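Local coordinates for UPF0131 protein ykqA (Bacillus subtilis, PDB 2QIK), which is a putative gamma-glutamylcyclotransferase that probably acts on gamma-glutamyl amines, at residues A[3-8]-A[92-98]; A[28-33]-A[83-89]. All coordinates share one frame; numbering follows the deposited sequence. Where two conformers were deposited one is given.

Interaction 1 of 2, residues A[3-8]-A[92-98]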
loop_
_atom_site.group_PDB
_atom_site.type_symbol
_atom_site.label_atom_id
_atom_site.label_comp_id
_atom_site.label_asym_id
_atom_site.label_seq_id
_atom_site.Cartn_x
_atom_site.Cartn_y
_atom_site.Cartn_z
ATOM N N SER A 3 -21.157 -11.371 -1.366
ATOM C CA SER A 3 -20.008 -12.189 -1.005
ATOM C C SER A 3 -18.767 -11.292 -0.997
ATOM O O SER A 3 -18.545 -10.544 -1.962
ATOM C CB SER A 3 -19.762 -13.257 -2.072
ATOM O OG SER A 3 -20.884 -14.126 -2.218
ATOM N N LEU A 4 -17.899 -11.466 -0.010
ATOM C CA LEU A 4 -16.584 -10.879 -0.079
ATOM C C LEU A 4 -15.781 -11.559 -1.163
ATOM O O LEU A 4 -15.805 -12.777 -1.306
ATOM C CB LEU A 4 -15.864 -10.909 1.245
ATOM C CG LEU A 4 -16.527 -10.142 2.349
ATOM C CD1 LEU A 4 -15.703 -10.342 3.656
ATOM C CD2 LEU A 4 -16.610 -8.659 2.048
ATOM N N LEU A 5 -15.046 -10.752 -1.913
ATOM C CA LEU A 5 -14.257 -11.176 -3.061
ATOM C C LEU A 5 -12.857 -10.550 -2.997
ATOM O O LEU A 5 -12.755 -9.323 -2.873
ATOM C CB LEU A 5 -14.946 -10.728 -4.346
ATOM C CG LEU A 5 -14.132 -10.964 -5.631
ATOM C CD1 LEU A 5 -14.005 -12.395 -5.960
ATOM C CD2 LEU A 5 -14.781 -10.217 -6.782
ATOM N N PHE A 6 -11.849 -11.399 -3.000
ATOM C CA PHE A 6 -10.450 -10.949 -3.023
ATOM C C PHE A 6 -9.945 -11.010 -4.445
ATOM O O PHE A 6 -10.006 -12.049 -5.098
ATOM C CB PHE A 6 -9.607 -11.878 -2.114
ATOM C CG PHE A 6 -8.128 -11.600 -2.126
ATOM C CD1 PHE A 6 -7.287 -12.309 -2.931
ATOM C CD2 PHE A 6 -7.581 -10.631 -1.324
ATOM C CE1 PHE A 6 -5.898 -12.102 -2.910
ATOM C CE2 PHE A 6 -6.225 -10.416 -1.316
ATOM C CZ PHE A 6 -5.415 -11.159 -2.066
ATOM N N VAL A 7 -9.457 -9.856 -4.935
ATOM C CA VAL A 7 -8.936 -9.762 -6.279
ATOM C C VAL A 7 -7.465 -9.355 -6.238
ATOM O O VAL A 7 -7.044 -8.543 -5.444
ATOM C CB VAL A 7 -9.688 -8.775 -7.239
ATOM C CG1 VAL A 7 -11.106 -9.367 -7.525
ATOM C CG2 VAL A 7 -9.724 -7.339 -6.634
ATOM N N TYR A 8 -6.716 -9.944 -7.163
ATOM C CA TYR A 8 -5.253 -9.827 -7.167
ATOM C C TYR A 8 -4.655 -9.479 -8.534
ATOM O O TYR A 8 -3.465 -9.224 -8.634
ATOM C CB TYR A 8 -4.605 -11.149 -6.669
ATOM C CG TYR A 8 -5.013 -12.351 -7.482
ATOM C CD1 TYR A 8 -4.371 -12.627 -8.679
ATOM C CD2 TYR A 8 -6.012 -13.170 -7.092
ATOM C CE1 TYR A 8 -4.743 -13.671 -9.471
ATOM C CE2 TYR A 8 -6.405 -14.226 -7.876
ATOM C CZ TYR A 8 -5.769 -14.489 -9.065
ATOM O OH TYR A 8 -6.104 -15.576 -9.870
ATOM N N LYS A 92 -10.638 -11.971 7.229
ATOM C CA LYS A 92 -11.921 -12.055 6.522
ATOM C C LYS A 92 -11.920 -13.305 5.662
ATOM O O LYS A 92 -10.901 -13.646 5.100
ATOM C CB LYS A 92 -12.085 -10.817 5.593
ATOM C CG LYS A 92 -12.126 -9.523 6.338
ATOM C CD LYS A 92 -12.607 -8.405 5.465
ATOM C CE LYS A 92 -12.672 -7.040 6.251
ATOM N NZ LYS A 92 -13.776 -6.937 7.247
ATOM N N ILE A 93 -13.053 -13.899 5.383
ATOM C CA ILE A 93 -13.138 -14.999 4.424
ATOM C C ILE A 93 -13.683 -14.403 3.111
ATOM O O ILE A 93 -14.686 -13.733 3.079
ATOM C CB ILE A 93 -14.029 -16.142 4.945
ATOM C CG1 ILE A 93 -13.436 -16.759 6.206
ATOM C CG2 ILE A 93 -14.252 -17.152 3.915
ATOM C CD1 ILE A 93 -14.258 -17.775 6.893
ATOM N N ALA A 94 -13.009 -14.706 2.009
ATOM C CA ALA A 94 -13.383 -14.171 0.696
ATOM C C ALA A 94 -13.200 -15.179 -0.395
ATOM O O ALA A 94 -12.342 -16.028 -0.335
ATOM C CB ALA A 94 -12.563 -12.900 0.420
ATOM N N LEU A 95 -13.983 -15.010 -1.473
ATOM C CA LEU A 95 -13.811 -15.768 -2.679
ATOM C C LEU A 95 -12.550 -15.321 -3.396
ATOM O O LEU A 95 -12.134 -14.172 -3.343
ATOM C CB LEU A 95 -14.964 -15.444 -3.614
ATOM C CG LEU A 95 -16.283 -16.048 -3.216
ATOM C CD1 LEU A 95 -17.439 -15.436 -4.040
ATOM C CD2 LEU A 95 -16.255 -17.598 -3.423
ATOM N N ILE A 96 -11.991 -16.249 -4.157
ATOM C CA ILE A 96 -10.810 -15.953 -5.008
ATOM C C ILE A 96 -10.916 -16.846 -6.234
ATOM O O ILE A 96 -11.293 -18.012 -6.106
ATOM C CB ILE A 96 -9.498 -16.153 -4.260
ATOM C CG1 ILE A 96 -8.303 -15.645 -5.064
ATOM C CG2 ILE A 96 -9.317 -17.587 -3.821
ATOM C CD1 ILE A 96 -6.970 -15.691 -4.255
ATOM N N TYR A 97 -10.573 -16.309 -7.414
ATOM C CA TYR A 97 -10.540 -17.048 -8.657
ATOM C C TYR A 97 -9.132 -17.495 -8.940
ATOM O O TYR A 97 -8.187 -16.765 -8.731
ATOM C CB TYR A 97 -11.073 -16.171 -9.817
ATOM C CG TYR A 97 -12.578 -15.979 -9.794
ATOM C CD1 TYR A 97 -13.406 -16.755 -10.574
ATOM C CD2 TYR A 97 -13.168 -15.045 -8.970
ATOM C CE1 TYR A 97 -14.806 -16.591 -10.545
ATOM C CE2 TYR A 97 -14.562 -14.877 -8.921
ATOM C CZ TYR A 97 -15.366 -15.692 -9.690
ATOM O OH TYR A 97 -16.703 -15.435 -9.620
ATOM N N PHE A 98 -9.009 -18.664 -9.547
ATOM C CA PHE A 98 -7.668 -19.214 -9.905
ATOM C C PHE A 98 -7.768 -20.059 -11.135
ATOM O O PHE A 98 -8.791 -20.668 -11.383
ATOM C CB PHE A 98 -7.073 -20.036 -8.699
ATOM C CG PHE A 98 -7.896 -21.251 -8.339
ATOM C CD1 PHE A 98 -7.575 -22.517 -8.871
ATOM C CD2 PHE A 98 -8.914 -21.177 -7.374
ATOM C CE1 PHE A 98 -8.280 -23.657 -8.494
ATOM C CE2 PHE A 98 -9.636 -22.307 -7.037
ATOM C CZ PHE A 98 -9.321 -23.541 -7.586
HETATM O O HOH W 1 -10.070 -13.441 -7.518
#

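Interaction 2 of 2, residues A[28-33]-A[83-89]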
loop_
_atom_site.group_PDB
_atom_site.type_symbol
_atom_site.label_atom_id
_atom_site.label_comp_id
_atom_site.label_asym_id
_atom_site.label_seq_id
_atom_site.Cartn_x
_atom_site.Cartn_y
_atom_site.Cartn_z
ATOM N N ASN A 28 -11.548 -3.366 1.507
ATOM C CA ASN A 28 -10.152 -3.189 1.859
ATOM C C ASN A 28 -9.317 -3.008 0.631
ATOM O O ASN A 28 -9.258 -3.853 -0.240
ATOM C CB ASN A 28 -9.622 -4.398 2.613
ATOM C CG ASN A 28 -10.305 -4.639 3.929
ATOM O OD1 ASN A 28 -9.897 -4.055 4.975
ATOM N ND2 ASN A 28 -11.293 -5.427 3.912
ATOM N N GLU A 29 -8.588 -1.898 0.609
ATOM C CA GLU A 29 -7.588 -1.655 -0.400
ATOM C C GLU A 29 -6.293 -2.406 -0.146
ATOM O O GLU A 29 -5.525 -2.667 -1.098
ATOM C CB GLU A 29 -7.222 -0.122 -0.467
ATOM C CG GLU A 29 -8.408 0.753 -0.794
ATOM C CD GLU A 29 -8.124 2.242 -0.676
ATOM O OE1 GLU A 29 -9.053 3.013 -0.771
ATOM O OE2 GLU A 29 -6.956 2.644 -0.577
ATOM N N GLN A 30 -6.055 -2.740 1.106
ATOM C CA GLN A 30 -4.802 -3.379 1.500
ATOM C C GLN A 30 -5.181 -4.743 2.086
ATOM O O GLN A 30 -5.902 -4.856 3.077
ATOM C CB GLN A 30 -4.039 -2.577 2.533
ATOM C CG GLN A 30 -3.771 -1.113 2.084
ATOM C CD GLN A 30 -3.073 -0.979 0.759
ATOM O OE1 GLN A 30 -2.341 -1.862 0.320
ATOM N NE2 GLN A 30 -3.273 0.204 0.110
ATOM N N ALA A 31 -4.776 -5.822 1.451
ATOM C CA ALA A 31 -5.187 -7.156 1.866
ATOM C C ALA A 31 -4.211 -8.189 1.307
ATOM O O ALA A 31 -3.542 -7.924 0.307
ATOM C CB ALA A 31 -6.594 -7.472 1.383
ATOM N N ARG A 32 -4.157 -9.347 1.931
ATOM C CA ARG A 32 -3.263 -10.404 1.469
ATOM C C ARG A 32 -3.794 -11.761 1.908
ATOM O O ARG A 32 -4.537 -11.898 2.861
ATOM C CB ARG A 32 -1.796 -10.198 1.969
ATOM C CG ARG A 32 -1.591 -10.465 3.423
ATOM C CD ARG A 32 -0.187 -10.154 3.859
ATOM N NE ARG A 32 0.090 -10.631 5.184
ATOM C CZ ARG A 32 1.260 -10.551 5.775
ATOM N NH1 ARG A 32 2.284 -9.994 5.166
ATOM N NH2 ARG A 32 1.402 -11.089 6.953
ATOM N N THR A 33 -3.296 -12.774 1.219
ATOM C CA THR A 33 -3.526 -14.170 1.607
ATOM C C THR A 33 -2.284 -14.982 1.317
ATOM O O THR A 33 -1.587 -14.741 0.350
ATOM C CB THR A 33 -4.765 -14.714 0.921
ATOM O OG1 THR A 33 -5.254 -15.888 1.562
ATOM C CG2 THR A 33 -4.623 -14.975 -0.542
ATOM N N VAL A 83 -10.679 -18.166 0.693
ATOM C CA VAL A 83 -9.474 -18.089 1.458
ATOM C C VAL A 83 -9.671 -17.154 2.656
ATOM O O VAL A 83 -10.557 -16.281 2.629
ATOM C CB VAL A 83 -8.280 -17.596 0.635
ATOM C CG1 VAL A 83 -7.780 -18.655 -0.384
ATOM C CG2 VAL A 83 -8.576 -16.332 -0.094
ATOM N N PHE A 84 -8.851 -17.314 3.652
ATOM C CA PHE A 84 -8.712 -16.343 4.722
ATOM C C PHE A 84 -7.794 -15.232 4.290
ATOM O O PHE A 84 -6.678 -15.488 3.860
ATOM C CB PHE A 84 -8.132 -16.970 5.985
ATOM C CG PHE A 84 -9.052 -17.864 6.742
ATOM C CD1 PHE A 84 -9.994 -17.361 7.519
ATOM C CD2 PHE A 84 -8.883 -19.215 6.701
ATOM C CE1 PHE A 84 -10.846 -18.231 8.246
ATOM C CE2 PHE A 84 -9.759 -20.058 7.381
ATOM C CZ PHE A 84 -10.723 -19.594 8.115
ATOM N N VAL A 85 -8.314 -14.024 4.344
ATOM C CA VAL A 85 -7.624 -12.809 3.909
ATOM C C VAL A 85 -7.257 -11.934 5.133
ATOM O O VAL A 85 -8.137 -11.586 5.931
ATOM C CB VAL A 85 -8.503 -12.022 2.951
ATOM C CG1 VAL A 85 -7.816 -10.716 2.537
ATOM C CG2 VAL A 85 -8.826 -12.808 1.753
ATOM N N GLU A 86 -5.987 -11.564 5.239
ATOM C CA GLU A 86 -5.521 -10.691 6.289
ATOM C C GLU A 86 -5.670 -9.233 5.816
ATOM O O GLU A 86 -5.292 -8.884 4.699
ATOM C CB GLU A 86 -4.035 -10.967 6.572
ATOM C CG GLU A 86 -3.700 -12.353 7.156
ATOM C CD GLU A 86 -2.239 -12.781 7.177
ATOM O OE1 GLU A 86 -1.415 -11.921 7.231
ATOM O OE2 GLU A 86 -1.908 -14.059 7.310
ATOM N N THR A 87 -6.229 -8.394 6.645
ATOM C CA THR A 87 -6.427 -6.961 6.398
ATOM C C THR A 87 -5.984 -6.167 7.575
ATOM O O THR A 87 -5.677 -6.730 8.634
ATOM C CB THR A 87 -7.877 -6.617 6.073
ATOM O OG1 THR A 87 -8.670 -6.508 7.282
ATOM C CG2 THR A 87 -8.532 -7.631 5.081
ATOM N N ASP A 88 -5.971 -4.844 7.443
ATOM C CA ASP A 88 -5.557 -4.026 8.591
ATOM C C ASP A 88 -6.563 -4.072 9.738
ATOM O O ASP A 88 -6.215 -3.585 10.834
ATOM C CB ASP A 88 -5.341 -2.593 8.154
ATOM C CG ASP A 88 -4.101 -2.380 7.350
ATOM O OD1 ASP A 88 -3.367 -3.337 7.032
ATOM O OD2 ASP A 88 -3.849 -1.217 6.960
ATOM N N VAL A 89 -7.784 -4.581 9.505
ATOM C CA VAL A 89 -8.786 -4.663 10.521
ATOM C C VAL A 89 -9.347 -6.066 10.737
ATOM O O VAL A 89 -10.404 -6.288 11.399
ATOM C CB VAL A 89 -9.891 -3.684 10.238
ATOM C CG1 VAL A 89 -9.419 -2.256 10.228
ATOM C CG2 VAL A 89 -10.635 -4.042 8.911
HETATM O O HOH W 2 -6.865 -3.392 5.100
#

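Interaction 1 of 2, residues A[3-8]-A[92-98]
Phe6 lays the CD1 edge of its ring beside Ile96, with Ile96 CD1 3.6 Å from Phe6 CD1 and near the ring plane. The two side chains lie side by side and point the same way. Ile96 also serves Tyr8, which crosses it at about a right angle. Here Ile96 CG1 meets the edge of the Tyr8 ring, 3.7 Å from CE2. Tyr8 holds CG between its backbone N and carbonyl carbon (chi1 57°), which carries the ring over to strand 92-98. Its hydroxyl then donates to the backbone of that strand, Tyr8 OH to Tyr97 O at 2.7 Å. Tyr97 O lies in the plane of the Tyr8 ring. A phenylalanine in place of Tyr8 would probably keep the packing on Ile96 but leave Tyr97 O without this donor. The backbones meet in a single bridge at Leu5 and Leu95. Leu95 N donates to Leu4 O at 2.9 Å, and Phe6 N donates to Leu95 O at 2.8 Å; both bonds are nearly straight. Beyond the bridge the strands diverge, and one water spans them, donating a hydrogen bond to Phe6 O and accepting one from Tyr97 N. Leu5 CD1 touches the edge of the Tyr97 ring at CE2, 3.9 Å away, while Tyr97 OH bonds to Asp72. Leu4 CB rests on Ala94 CB at 3.9 Å. The strand axes make an angle of 58°, so the bridge joins strands that cross. Tyr8 belongs to the substrate-binding site inferred from relatives. Leu5, Leu95 and Tyr97 pack against helix 65-74, Leu4 and Phe6 touch strand 25-34, and strand 3-7 pairs with strand 55-63.

Interaction 2 of 2, residues A[28-33]-A[83-89]
Asn28 sets its amide across Thr87 at about a right angle. Asn28 OD1 comes within 3.4 Å of Thr87 CB, and the methyl CG2 of Thr87 lies against the amide carbon and nitrogen. The hydroxyl of Thr87 faces its own turn, where OG1 accepts from Val89 N at 3.1 Å in an ST turn; it also bonds to Gly90 O. The chain then turns a corner at Glu29 and Gln30. A water lies between Gln30 O and Asp88 N; it accepts from Asp88 N and can donate to Gln30 O, linking the two segments beside the turn. The side chain of Gln30 reaches Arg213 instead. Ala31 puts its methyl on Val85 CG1, 3.7 Å away. Arg32 and Glu86 form a hydrogen-bonded antiparallel pair. Arg32 N donates to Glu86 O, and Glu86 N returns a bond to Arg32 O at 2.8 Å. Their side chains add a salt bridge. Arg32 runs extended from CG to NE and offers its NE edge to one carboxylate oxygen. Arg32 NE reaches Glu86 OE1 at 2.8 Å from above the carboxylate plane, and Arg32 NH2 reaches Glu86 OE1 at 3.0 Å on the syn lone pair. The two planes are 62° apart, and a single oxygen takes both bonds of the salt bridge. Arg32 NH1 bonds to Tyr57 OH, and Tyr55 makes a cation-pi contact with the guanidinium, which is thus held from several directions. Thr33 has OG1 anti to its N (chi1 -162°), and OG1 donates to Phe84 O at 2.7 Å from above the carbonyl plane. The arrangement is an antiparallel strand pairing inside the five-stranded sheet of this gamma-glutamylcyclotransferase-like domain, with a salt bridge across a hydrogen-bonded pair.

In the fold
The centres of the two interactions lie about 10 Å apart, and all four segments belong to one gamma-glutamylcyclotransferase-like region of the chain. They touch through neighbouring strands 79-87 and 90-98. Lys92 O and Val85 N are probably hydrogen-bonded, as are Ala94 O and Val83 N. Interaction 2 pairs strands inside the sheet, whose order is 3-7, 55-63, 25-34, 79-87 and 90-98. Interaction 1 joins its two outermost strands, which brings the ends of the sheet together as in a closed barrel. Along the chain, interaction 2 is nested inside the loop closed by interaction 1. Interaction 1 holds Tyr8 of the presumed substrate site, and interaction 2 comes near it, the side chain of Thr33 being about 7 Å from that of Tyr8.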